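Local coordinates for putative cell wall hydrolase phosphatase-associated protein (Clostridioides difficile, PDB 7CFL) that is an autolysin, here its catalytic domain, that probably cleaves cell-wall peptides as an NlpC/P60-family cysteine peptidase, at residues G43-V48 against R62-Y67; F84-S89 against S93-G98; T118-N121 against Y126-S129. One frame throughout, in Å; residues are numbered along the deposited sequence. Where two conformers were deposited one is given.

Contact 1: G43-V48 against R62-Y67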
ATOM      1  N   GLY A  43      -3.775   2.869  -6.820  1.00 21.09           N
ATOM      2  CA  GLY A  43      -3.328   4.022  -7.619  1.00 23.21           C
ATOM      3  C   GLY A  43      -2.248   4.805  -6.895  1.00 17.04           C
ATOM      4  O   GLY A  43      -1.324   5.320  -7.562  1.00 19.58           O
ATOM      5  N   PHE A  44      -2.342   4.855  -5.564  1.00 20.64           N
ATOM      6  CA  PHE A  44      -1.364   5.505  -4.674  1.00 21.88           C
ATOM      7  C   PHE A  44      -0.046   4.763  -4.755  1.00 20.16           C
ATOM      8  O   PHE A  44       1.013   5.360  -4.985  1.00 20.89           O
ATOM      9  CB  PHE A  44      -1.863   5.494  -3.234  1.00 19.77           C
ATOM     10  CG  PHE A  44      -0.896   6.082  -2.243  1.00 22.66           C
ATOM     11  CD1 PHE A  44      -0.590   7.435  -2.243  1.00 22.31           C
ATOM     12  CD2 PHE A  44      -0.288   5.262  -1.304  1.00 21.91           C
ATOM     13  CE1 PHE A  44       0.304   7.958  -1.318  1.00 21.25           C
ATOM     14  CE2 PHE A  44       0.604   5.789  -0.385  1.00 25.09           C
ATOM     15  CZ  PHE A  44       0.888   7.136  -0.381  1.00 23.27           C
ATOM     16  N   THR A  45      -0.080   3.458  -4.519  1.00 20.55           N
ATOM     17  CA  THR A  45       1.188   2.688  -4.583  1.00 18.42           C
ATOM     18  C   THR A  45       1.799   2.765  -5.987  1.00 18.21           C
ATOM     19  O   THR A  45       3.005   3.027  -6.080  1.00 18.89           O
ATOM     20  CB  THR A  45       1.014   1.258  -4.085  1.00 21.41           C
ATOM     21  OG1 THR A  45       0.035   0.560  -4.852  1.00 18.73           O
ATOM     22  CG2 THR A  45       0.631   1.237  -2.631  1.00 20.76           C
ATOM     23  N   GLN A  46       1.009   2.584  -7.058  1.00 20.57           N
ATOM     24  CA  GLN A  46       1.547   2.737  -8.431  1.00 18.86           C
ATOM     25  C   GLN A  46       2.225   4.106  -8.578  1.00 19.08           C
ATOM     26  O   GLN A  46       3.319   4.167  -9.153  1.00 18.74           O
ATOM     27  CB  GLN A  46       0.481   2.501  -9.500  1.00 22.07           C
ATOM     28  CG  GLN A  46       1.077   2.219 -10.867  1.00 22.59           C
ATOM     29  CD  GLN A  46       0.019   2.169 -11.932  1.00 22.69           C
ATOM     30  OE1 GLN A  46      -0.730   3.146 -12.110  1.00 25.66           O
ATOM     31  NE2 GLN A  46       0.004   1.102 -12.698  1.00 25.19           N
ATOM     32  N   TYR A  47       1.512   5.197  -8.270  1.00 20.96           N
ATOM     33  CA  TYR A  47       2.013   6.569  -8.491  1.00 24.38           C
ATOM     34  C   TYR A  47       3.305   6.821  -7.696  1.00 18.07           C
ATOM     35  O   TYR A  47       4.323   7.353  -8.239  1.00 19.17           O
ATOM     36  CB  TYR A  47       0.924   7.553  -8.087  1.00 23.92           C
ATOM     37  CG  TYR A  47       1.321   8.999  -8.260  1.00 20.05           C
ATOM     38  CD1 TYR A  47       1.253   9.635  -9.498  1.00 28.63           C
ATOM     39  CD2 TYR A  47       1.722   9.751  -7.170  1.00 21.88           C
ATOM     40  CE1 TYR A  47       1.601  10.970  -9.634  1.00 31.20           C
ATOM     41  CE2 TYR A  47       2.071  11.078  -7.284  1.00 24.48           C
ATOM     42  CZ  TYR A  47       1.992  11.698  -8.519  1.00 32.35           C
ATOM     43  OH  TYR A  47       2.316  13.015  -8.608  1.00 35.60           O
ATOM     44  N   VAL A  48       3.310   6.388  -6.428  1.00 18.52           N
ATOM     45  CA  VAL A  48       4.485   6.607  -5.545  1.00 22.10           C
ATOM     46  C   VAL A  48       5.678   5.864  -6.169  1.00 21.37           C
ATOM     47  O   VAL A  48       6.750   6.465  -6.262  1.00 18.40           O
ATOM     48  CB  VAL A  48       4.207   6.141  -4.099  1.00 21.09           C
ATOM     49  CG1 VAL A  48       5.501   5.902  -3.312  1.00 19.94           C
ATOM     50  CG2 VAL A  48       3.277   7.096  -3.369  1.00 22.92           C
ATOM     51  N   ARG A  62      -4.876  -6.663  -6.469  1.00 21.55           N
ATOM     52  CA  ARG A  62      -4.777  -8.136  -6.651  1.00 22.55           C
ATOM     53  C   ARG A  62      -3.622  -8.493  -7.590  1.00 22.58           C
ATOM     54  O   ARG A  62      -3.007  -9.566  -7.386  1.00 26.23           O
ATOM     55  CB  ARG A  62      -6.109  -8.779  -7.060  1.00 26.57           C
ATOM     56  CG  ARG A  62      -6.720  -8.285  -8.359  1.00 33.38           C
ATOM     57  CD  ARG A  62      -8.230  -8.514  -8.405  1.00 43.49           C
ATOM     58  NE  ARG A  62      -8.836  -7.806  -9.531  1.00 46.69           N
ATOM     59  CZ  ARG A  62      -9.451  -6.614  -9.491  1.00 47.86           C
ATOM     60  NH1 ARG A  62      -9.595  -5.936  -8.363  1.00 48.97           N
ATOM     61  NH2 ARG A  62      -9.928  -6.097 -10.611  1.00 57.95           N
ATOM     62  N   ASP A  63      -3.290  -7.639  -8.545  1.00 22.15           N
ATOM     63  CA  ASP A  63      -2.186  -7.839  -9.516  1.00 21.00           C
ATOM     64  C   ASP A  63      -0.867  -7.387  -8.868  1.00 20.00           C
ATOM     65  O   ASP A  63       0.147  -8.094  -9.014  1.00 19.95           O
ATOM     66  CB  ASP A  63      -2.511  -7.087 -10.820  1.00 20.45           C
ATOM     67  CG  ASP A  63      -3.705  -7.679 -11.569  1.00 24.12           C
ATOM     68  OD1 ASP A  63      -4.009  -8.832 -11.326  1.00 30.75           O
ATOM     69  OD2 ASP A  63      -4.370  -6.958 -12.378  1.00 27.04           O
ATOM     70  N   GLN A  64      -0.858  -6.287  -8.115  1.00 21.08           N
ATOM     71  CA  GLN A  64       0.353  -5.845  -7.379  1.00 19.05           C
ATOM     72  C   GLN A  64       0.758  -6.981  -6.427  1.00 20.37           C
ATOM     73  O   GLN A  64       1.955  -7.232  -6.329  1.00 20.22           O
ATOM     74  CB  GLN A  64       0.132  -4.543  -6.627  1.00 17.72           C
ATOM     75  CG  GLN A  64      -0.173  -3.348  -7.529  1.00 17.25           C
ATOM     76  CD  GLN A  64      -0.196  -2.108  -6.674  1.00 19.30           C
ATOM     77  OE1 GLN A  64       0.034  -2.119  -5.470  1.00 19.01           O
ATOM     78  NE2 GLN A  64      -0.587  -1.003  -7.277  1.00 18.37           N
ATOM     79  N   SER A  65      -0.218  -7.685  -5.859  1.00 18.93           N
ATOM     80  CA  SER A  65       0.003  -8.830  -4.917  1.00 19.22           C
ATOM     81  C   SER A  65       0.730  -9.992  -5.586  1.00 21.96           C
ATOM     82  O   SER A  65       1.166 -10.923  -4.822  1.00 23.59           O
ATOM     83  CB  SER A  65      -1.321  -9.284  -4.303  1.00 25.65           C
ATOM     84  OG  SER A  65      -1.114 -10.242  -3.267  1.00 25.82           O
ATOM     85  N   LYS A  66       0.766 -10.066  -6.919  1.00 22.89           N
ATOM     86  CA  LYS A  66       1.397 -11.209  -7.654  1.00 21.03           C
ATOM     87  C   LYS A  66       2.729 -10.753  -8.264  1.00 20.89           C
ATOM     88  O   LYS A  66       3.278 -11.502  -9.089  1.00 24.40           O
ATOM     89  CB  LYS A  66       0.438 -11.699  -8.748  1.00 28.01           C
ATOM     90  CG  LYS A  66      -0.864 -12.312  -8.253  1.00 27.43           C
ATOM     91  CD  LYS A  66      -1.755 -12.847  -9.366  1.00 36.72           C
ATOM     92  CE  LYS A  66      -2.830 -11.874  -9.801  1.00 48.82           C
ATOM     93  NZ  LYS A  66      -3.731 -12.449 -10.827  1.00 56.34           N
ATOM     94  N   TYR A  67       3.185  -9.524  -7.954  1.00 22.23           N
ATOM     95  CA  TYR A  67       4.323  -8.884  -8.663  1.00 20.71           C
ATOM     96  C   TYR A  67       5.516  -8.723  -7.720  1.00 22.22           C
ATOM     97  O   TYR A  67       5.371  -8.156  -6.648  1.00 25.01           O
ATOM     98  CB  TYR A  67       3.894  -7.532  -9.268  1.00 19.69           C
ATOM     99  CG  TYR A  67       5.024  -6.820  -9.966  1.00 19.37           C
ATOM    100  CD1 TYR A  67       5.451  -7.200 -11.239  1.00 22.72           C
ATOM    101  CD2 TYR A  67       5.736  -5.818  -9.327  1.00 19.88           C
ATOM    102  CE1 TYR A  67       6.537  -6.589 -11.850  1.00 26.05           C
ATOM    103  CE2 TYR A  67       6.825  -5.201  -9.933  1.00 24.13           C
ATOM    104  CZ  TYR A  67       7.211  -5.561 -11.207  1.00 26.41           C
ATOM    105  OH  TYR A  67       8.300  -4.937 -11.764  1.00 34.26           O
TER

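Contact 2: F84-S89 against S93-G98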
ATOM      1  N   PHE A  84      -4.008  -6.801   1.747  1.00 21.92           N
ATOM      2  CA  PHE A  84      -5.121  -7.172   2.651  1.00 22.05           C
ATOM      3  C   PHE A  84      -6.355  -7.570   1.855  1.00 27.30           C
ATOM      4  O   PHE A  84      -6.519  -7.124   0.707  1.00 23.75           O
ATOM      5  CB  PHE A  84      -5.452  -6.032   3.607  1.00 24.09           C
ATOM      6  CG  PHE A  84      -4.247  -5.480   4.316  1.00 24.87           C
ATOM      7  CD1 PHE A  84      -3.887  -5.936   5.579  1.00 26.03           C
ATOM      8  CD2 PHE A  84      -3.415  -4.587   3.664  1.00 25.19           C
ATOM      9  CE1 PHE A  84      -2.766  -5.415   6.202  1.00 25.61           C
ATOM     10  CE2 PHE A  84      -2.295  -4.077   4.287  1.00 26.19           C
ATOM     11  CZ  PHE A  84      -1.961  -4.509   5.547  1.00 28.09           C
ATOM     12  N   ASP A  85      -7.208  -8.378   2.472  1.00 32.85           N
ATOM     13  CA  ASP A  85      -8.536  -8.745   1.914  1.00 34.78           C
ATOM     14  C   ASP A  85      -9.630  -7.888   2.584  1.00 35.70           C
ATOM     15  O   ASP A  85      -9.294  -6.999   3.386  1.00 38.65           O
ATOM     16  CB  ASP A  85      -8.752 -10.263   2.008  1.00 33.21           C
ATOM     17  CG  ASP A  85      -8.754 -10.845   3.408  1.00 39.14           C
ATOM     18  OD1 ASP A  85      -8.454 -12.052   3.533  1.00 46.60           O
ATOM     19  OD2 ASP A  85      -9.049 -10.097   4.355  1.00 39.67           O
ATOM     20  N   THR A  86     -10.899  -8.152   2.248  1.00 44.02           N
ATOM     21  CA  THR A  86     -12.112  -7.461   2.786  1.00 50.79           C
ATOM     22  C   THR A  86     -12.699  -8.341   3.903  1.00 65.89           C
ATOM     23  O   THR A  86     -12.495  -9.578   3.857  1.00 65.80           O
ATOM     24  CB  THR A  86     -13.044  -7.083   1.623  1.00 52.08           C
ATOM     25  OG1 THR A  86     -12.432  -5.954   0.998  1.00 56.39           O
ATOM     26  CG2 THR A  86     -14.465  -6.728   2.007  1.00 42.55           C
ATOM     27  N   GLN A  87     -13.379  -7.714   4.872  1.00 72.22           N
ATOM     28  CA  GLN A  87     -13.674  -8.275   6.227  1.00 76.44           C
ATOM     29  C   GLN A  87     -14.486  -9.576   6.134  1.00 75.66           C
ATOM     30  O   GLN A  87     -13.959 -10.617   6.586  1.00 76.87           O
ATOM     31  CB  GLN A  87     -14.386  -7.271   7.147  1.00 76.68           C
ATOM     32  CG  GLN A  87     -15.458  -6.402   6.489  1.00 82.29           C
ATOM     33  CD  GLN A  87     -15.011  -4.984   6.220  1.00 84.66           C
ATOM     34  OE1 GLN A  87     -15.783  -4.038   6.370  1.00 87.01           O
ATOM     35  NE2 GLN A  87     -13.759  -4.819   5.819  1.00 70.91           N
ATOM     36  N   GLY A  88     -15.706  -9.526   5.584  1.00 77.78           N
ATOM     37  CA  GLY A  88     -16.755 -10.548   5.796  1.00 81.82           C
ATOM     38  C   GLY A  88     -16.558 -11.793   4.944  1.00 87.60           C
ATOM     39  O   GLY A  88     -15.397 -12.241   4.795  1.00 83.80           O
ATOM     40  N   SER A  89     -17.660 -12.363   4.436  1.00 87.80           N
ATOM     41  CA  SER A  89     -17.656 -13.446   3.414  1.00 95.86           C
ATOM     42  C   SER A  89     -17.119 -12.865   2.095  1.00 82.69           C
ATOM     43  O   SER A  89     -17.507 -11.724   1.732  1.00 74.59           O
ATOM     44  CB  SER A  89     -19.017 -14.128   3.262  1.00 91.25           C
ATOM     45  OG  SER A  89     -20.106 -13.217   3.383  1.00 70.91           O
ATOM     46  N   SER A  93      -9.766 -12.659  -1.599  1.00 44.69           N
ATOM     47  CA  SER A  93      -9.231 -11.854  -2.731  0.70 41.25           C
ATOM     48  C   SER A  93      -8.595 -10.575  -2.174  1.00 32.42           C
ATOM     49  O   SER A  93      -9.203  -9.943  -1.287  1.00 36.66           O
ATOM     50  CB  SER A  93     -10.296 -11.542  -3.753  0.70 44.89           C
ATOM     51  OG  SER A  93      -9.768 -10.741  -4.800  0.70 48.75           O
ATOM     52  N   VAL A  94      -7.389 -10.241  -2.633  1.00 30.80           N
ATOM     53  CA  VAL A  94      -6.704  -8.980  -2.247  1.00 25.97           C
ATOM     54  C   VAL A  94      -7.523  -7.796  -2.796  1.00 25.48           C
ATOM     55  O   VAL A  94      -7.875  -7.822  -3.981  1.00 31.22           O
ATOM     56  CB  VAL A  94      -5.254  -8.962  -2.751  1.00 25.00           C
ATOM     57  CG1 VAL A  94      -4.638  -7.577  -2.625  1.00 27.69           C
ATOM     58  CG2 VAL A  94      -4.402 -10.019  -2.039  1.00 24.19           C
ATOM     59  N   SER A  95      -7.830  -6.841  -1.928  1.00 26.64           N
ATOM     60  CA  SER A  95      -8.654  -5.638  -2.219  1.00 29.02           C
ATOM     61  C   SER A  95      -8.012  -4.340  -1.683  1.00 27.48           C
ATOM     62  O   SER A  95      -8.603  -3.244  -1.904  1.00 29.90           O
ATOM     63  CB  SER A  95     -10.030  -5.839  -1.642  1.00 30.61           C
ATOM     64  OG  SER A  95      -9.952  -6.134  -0.252  1.00 33.68           O
ATOM     65  N   HIS A  96      -6.862  -4.423  -1.000  1.00 27.93           N
ATOM     66  CA  HIS A  96      -6.190  -3.236  -0.408  0.50 24.69           C
ATOM     67  C   HIS A  96      -4.675  -3.446  -0.392  1.00 21.79           C
ATOM     68  O   HIS A  96      -4.187  -4.611  -0.387  1.00 23.47           O
ATOM     69  CB  HIS A  96      -6.769  -2.918   0.981  0.50 25.05           C
ATOM     70  CG  HIS A  96      -6.440  -1.545   1.468  0.50 23.30           C
ATOM     71  ND1 HIS A  96      -6.951  -0.387   0.866  0.50 22.71           N
ATOM     72  CD2 HIS A  96      -5.640  -1.138   2.476  0.50 23.03           C
ATOM     73  CE1 HIS A  96      -6.486   0.661   1.513  0.50 22.10           C
ATOM     74  NE2 HIS A  96      -5.669   0.225   2.507  0.50 23.87           N
ATOM     75  N   VAL A  97      -3.941  -2.351  -0.415  1.00 22.33           N
ATOM     76  CA  VAL A  97      -2.453  -2.349  -0.447  1.00 19.58           C
ATOM     77  C   VAL A  97      -1.986  -1.065   0.224  1.00 19.48           C
ATOM     78  O   VAL A  97      -2.606   0.014   0.005  1.00 19.36           O
ATOM     79  CB  VAL A  97      -1.904  -2.455  -1.887  1.00 19.42           C
ATOM     80  CG1 VAL A  97      -2.388  -1.332  -2.813  1.00 17.63           C
ATOM     81  CG2 VAL A  97      -0.399  -2.487  -1.939  1.00 22.55           C
ATOM     82  N   GLY A  98      -0.868  -1.155   0.912  1.00 22.78           N
ATOM     83  CA  GLY A  98      -0.130  -0.051   1.528  1.00 21.82           C
ATOM     84  C   GLY A  98       1.351  -0.250   1.329  1.00 19.86           C
ATOM     85  O   GLY A  98       1.758  -1.349   0.868  1.00 23.02           O
TER

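Contact 3: T118-N121 against Y126-S129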
ATOM      1  N   THR A 118      -2.988   8.299   4.535  1.00 24.87           N
ATOM      2  CA  THR A 118      -2.822   8.327   5.999  1.00 21.45           C
ATOM      3  C   THR A 118      -1.864   7.197   6.352  1.00 20.55           C
ATOM      4  O   THR A 118      -1.464   6.423   5.450  1.00 23.48           O
ATOM      5  CB  THR A 118      -4.149   8.172   6.757  1.00 25.30           C
ATOM      6  OG1 THR A 118      -3.908   8.471   8.131  1.00 27.48           O
ATOM      7  CG2 THR A 118      -4.763   6.791   6.666  1.00 28.38           C
ATOM      8  N   ILE A 119      -1.580   7.122   7.635  1.00 24.13           N
ATOM      9  CA  ILE A 119      -0.690   6.064   8.192  1.00 21.05           C
ATOM     10  C   ILE A 119      -1.508   5.211   9.164  1.00 25.47           C
ATOM     11  O   ILE A 119      -2.204   5.786  10.043  1.00 28.45           O
ATOM     12  CB  ILE A 119       0.547   6.717   8.827  1.00 23.41           C
ATOM     13  CG1 ILE A 119       1.491   7.262   7.751  1.00 26.90           C
ATOM     14  CG2 ILE A 119       1.261   5.728   9.746  1.00 24.29           C
ATOM     15  CD1 ILE A 119       2.519   8.229   8.274  1.00 35.14           C
ATOM     16  N   SER A 120      -1.400   3.888   9.031  1.00 23.42           N
ATOM     17  CA  SER A 120      -2.105   2.888   9.865  1.00 24.23           C
ATOM     18  C   SER A 120      -1.102   1.777  10.178  1.00 21.62           C
ATOM     19  O   SER A 120      -0.064   1.712   9.476  1.00 22.85           O
ATOM     20  CB  SER A 120      -3.315   2.311   9.196  1.00 26.01           C
ATOM     21  OG  SER A 120      -4.157   3.320   8.676  1.00 27.39           O
ATOM     22  N   ASN A 121      -1.398   0.994  11.209  1.00 26.63           N
ATOM     23  CA  ASN A 121      -0.519  -0.087  11.713  1.00 24.58           C
ATOM     24  C   ASN A 121      -1.089  -1.451  11.278  1.00 24.48           C
ATOM     25  O   ASN A 121      -2.221  -1.794  11.618  1.00 25.26           O
ATOM     26  CB  ASN A 121      -0.317   0.055  13.220  1.00 24.36           C
ATOM     27  CG  ASN A 121       0.915  -0.694  13.655  1.00 26.65           C
ATOM     28  OD1 ASN A 121       0.878  -1.915  13.719  1.00 31.76           O
ATOM     29  ND2 ASN A 121       2.013   0.027  13.850  1.00 24.66           N
ATOM     30  N   TYR A 126      -7.896  -4.299  13.294  1.00 41.95           N
ATOM     31  CA  TYR A 126      -8.590  -4.165  11.988  1.00 45.91           C
ATOM     32  C   TYR A 126      -7.756  -4.805  10.869  1.00 43.78           C
ATOM     33  O   TYR A 126      -8.290  -5.710  10.182  1.00 56.61           O
ATOM     34  CB  TYR A 126      -8.951  -2.710  11.672  1.00 48.72           C
ATOM     35  CG  TYR A 126      -9.774  -2.540  10.416  1.00 63.30           C
ATOM     36  CD1 TYR A 126     -10.801  -3.425  10.104  1.00 61.17           C
ATOM     37  CD2 TYR A 126      -9.545  -1.487   9.538  1.00 64.36           C
ATOM     38  CE1 TYR A 126     -11.564  -3.280   8.958  1.00 59.92           C
ATOM     39  CE2 TYR A 126     -10.301  -1.324   8.385  1.00 62.65           C
ATOM     40  CZ  TYR A 126     -11.313  -2.226   8.095  1.00 65.02           C
ATOM     41  OH  TYR A 126     -12.065  -2.083   6.967  1.00 67.62           O
ATOM     42  N   TYR A 127      -6.500  -4.386  10.682  1.00 28.59           N
ATOM     43  CA  TYR A 127      -5.677  -4.840   9.525  1.00 28.45           C
ATOM     44  C   TYR A 127      -5.119  -6.258   9.741  1.00 32.72           C
ATOM     45  O   TYR A 127      -5.088  -7.017   8.762  1.00 33.81           O
ATOM     46  CB  TYR A 127      -4.600  -3.817   9.165  1.00 31.93           C
ATOM     47  CG  TYR A 127      -5.178  -2.513   8.667  1.00 27.15           C
ATOM     48  CD1 TYR A 127      -5.645  -2.361   7.369  1.00 32.65           C
ATOM     49  CD2 TYR A 127      -5.283  -1.433   9.516  1.00 26.23           C
ATOM     50  CE1 TYR A 127      -6.180  -1.160   6.931  1.00 31.10           C
ATOM     51  CE2 TYR A 127      -5.823  -0.225   9.099  1.00 32.91           C
ATOM     52  CZ  TYR A 127      -6.281  -0.091   7.803  1.00 34.92           C
ATOM     53  OH  TYR A 127      -6.825   1.096   7.394  1.00 42.04           O
ATOM     54  N   SER A 128      -4.704  -6.617  10.954  1.00 32.68           N
ATOM     55  CA  SER A 128      -3.883  -7.836  11.181  1.00 31.97           C
ATOM     56  C   SER A 128      -4.581  -9.095  10.623  1.00 32.11           C
ATOM     57  O   SER A 128      -3.928  -9.879   9.899  1.00 32.44           O
ATOM     58  CB  SER A 128      -3.524  -8.001  12.634  1.00 35.87           C
ATOM     59  OG  SER A 128      -2.526  -9.000  12.773  1.00 38.53           O
ATOM     60  N   SER A 129      -5.868  -9.295  10.915  1.00 30.32           N
ATOM     61  CA  SER A 129      -6.640 -10.494  10.474  1.00 38.72           C
ATOM     62  C   SER A 129      -6.858 -10.506   8.945  1.00 32.52           C
ATOM     63  O   SER A 129      -7.094 -11.593   8.389  1.00 36.67           O
ATOM     64  CB  SER A 129      -7.944 -10.612  11.240  1.00 40.61           C
ATOM     65  OG  SER A 129      -8.860  -9.589  10.872  1.00 42.97           O
TER
HETATM   66  O   HOH W   1      -6.569   3.193   9.315  1.00 37.77           O

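Contact 1: G43-V48 against R62-Y67
The flat side-chain amide of Q64 meets the hydroxyl of T45 with its end: T45 OG1 lies 2.7 Å from Q64 OE1 and 3.0 Å from Q64 NE2. On the helix 43-48 side, the ring of F44 carries V48 CG2 on one face, 3.7 Å above its plane and shifted toward the rim, well apart from the amide. The two segments belong to the papain-like NlpC/P60 fold, in which helix 41-53 packs on the antiparallel sheet; the short helix 61-64 sends Q64 across to it. The hydroxyl can give its proton to Q64 OE1 or to S42 O, and the choice is not settled. Q64 NE2 hydrogen-bonds to the carbonyl oxygens of S42 and P58, which helps fix the rotation of the amide. Beyond CG the Q64 chain is extended (chi2 -173°), long enough to bridge segments whose nearest CA atoms, those of Q46 and Q64, are 8.7 Å apart. L81, F83, V97 and I57 touch the Q64 side chain, so the buried amide lies among nonpolar neighbours. Q46 contributes little across the gap and turns its own amide to I57 O. On the T45 side, a chi1 of 59° swings the hydroxyl out toward the short helix, which is what brings OG1 up to Q64 OE1.

Contact 2: F84-S89 against S93-G98
Two backbone N-H groups, of S95 and H96, converge on the single carbonyl oxygen of F84. The bond from S95 N to F84 O is 3.0 Å long and nearly straight, 172° at the hydrogen, and lies in the carbonyl plane; that from H96 N to F84 O is more bent (137°) and tilted from the plane. In return F84 N donates to H96 O over 3.1 Å, from above the carbonyl plane, completing an antiparallel hydrogen-bonded pair. Farther out, T86 OG1 and S95 OG share a 2.8 Å hydrogen bond that either could donate; S95 OG reaches it from between its own backbone N and carbonyl carbon (chi1 55°). Weak CA-H...O contacts, V94 CA to F84 O and D85 CA to S93 O, close the junction, and D85 CB rests 3.3 Å from S93 O. F84 and H96 side chains share one face of the sheet, where I122 and R130 also touch F84. S95 and H96 together facing F84 form a classic beta bulge. H96 touches C41 and, in the conformer given, hydrogen-bonds through NE2 to H108, consistent with the cysteine-histidine active site of NlpC/P60 peptidases.

Contact 3: T118-N121 against Y126-S129
S120 and the backbone of N121 both pack against the ring of Y127 at this junction, where the edge strand 118-121 faces the short helix around 126-128. S120 CB approaches the ring obliquely and comes within 3.6 Å of Y127 CE2; farther along the same ring, the backbone O of N121 lies 3.7 Å from Y127 CD2, again at an oblique angle. Y127 CG sits beside its own backbone N (chi1 -65°), which sends the ring out from the helix toward the strand. Y126 CD2 lies over one face of that ring, 3.9 Å above the plane and displaced toward the rim, while M106 of the neighbouring strand 105-110 also touches Y127.

The polar link runs through water. One molecule, at the edge of the Y127 ring and in its plane, hydrogen-bonds to Y127 OH at 2.9 Å; its approach to S120 OG, 2.5 Å, is short enough to be doubtful in detail. S120 OG has its strongest partner in H108 NE2, so the water bridge is secondary to that bond.

Hydrogen bonds to residues outside the segments flank the junction: N121 O pairs with S124 OG, to which Y127 N makes a weak bond, while N121 ND2 turns to D105 and N103. Here the outermost strand of the antiparallel NlpC/P60 sheet is joined to the helix preceding the last strand, 131-136, with Y127 reaching from the helix to S120, whose OG bonds H108.

The three contacts follow one another along the chain and belong to a single NlpC/P60 catalytic domain. Contacts 1 and 2, with centres 14 Å apart, touch directly: Q64 OE1 is 3.6 Å from V97 CG2, and S65 OG is 3.5 Å from V94 CG2. Contacts 2 and 3, 12 Å apart by centres, meet where F84 CD1 lies 3.6 Å from Y127 O. Contacts 1 and 3 do not touch; their centres are about 17 Å apart, on opposite sides of the chain's centre. H108 joins contacts 2 and 3, bonding S120 through NE2 and, in the H96 conformer given, H96 through ND1. A citrate, probably from the crystallisation liquor, lies about 5 Å from the H96 side chain and may mark a pocket near the probable active site.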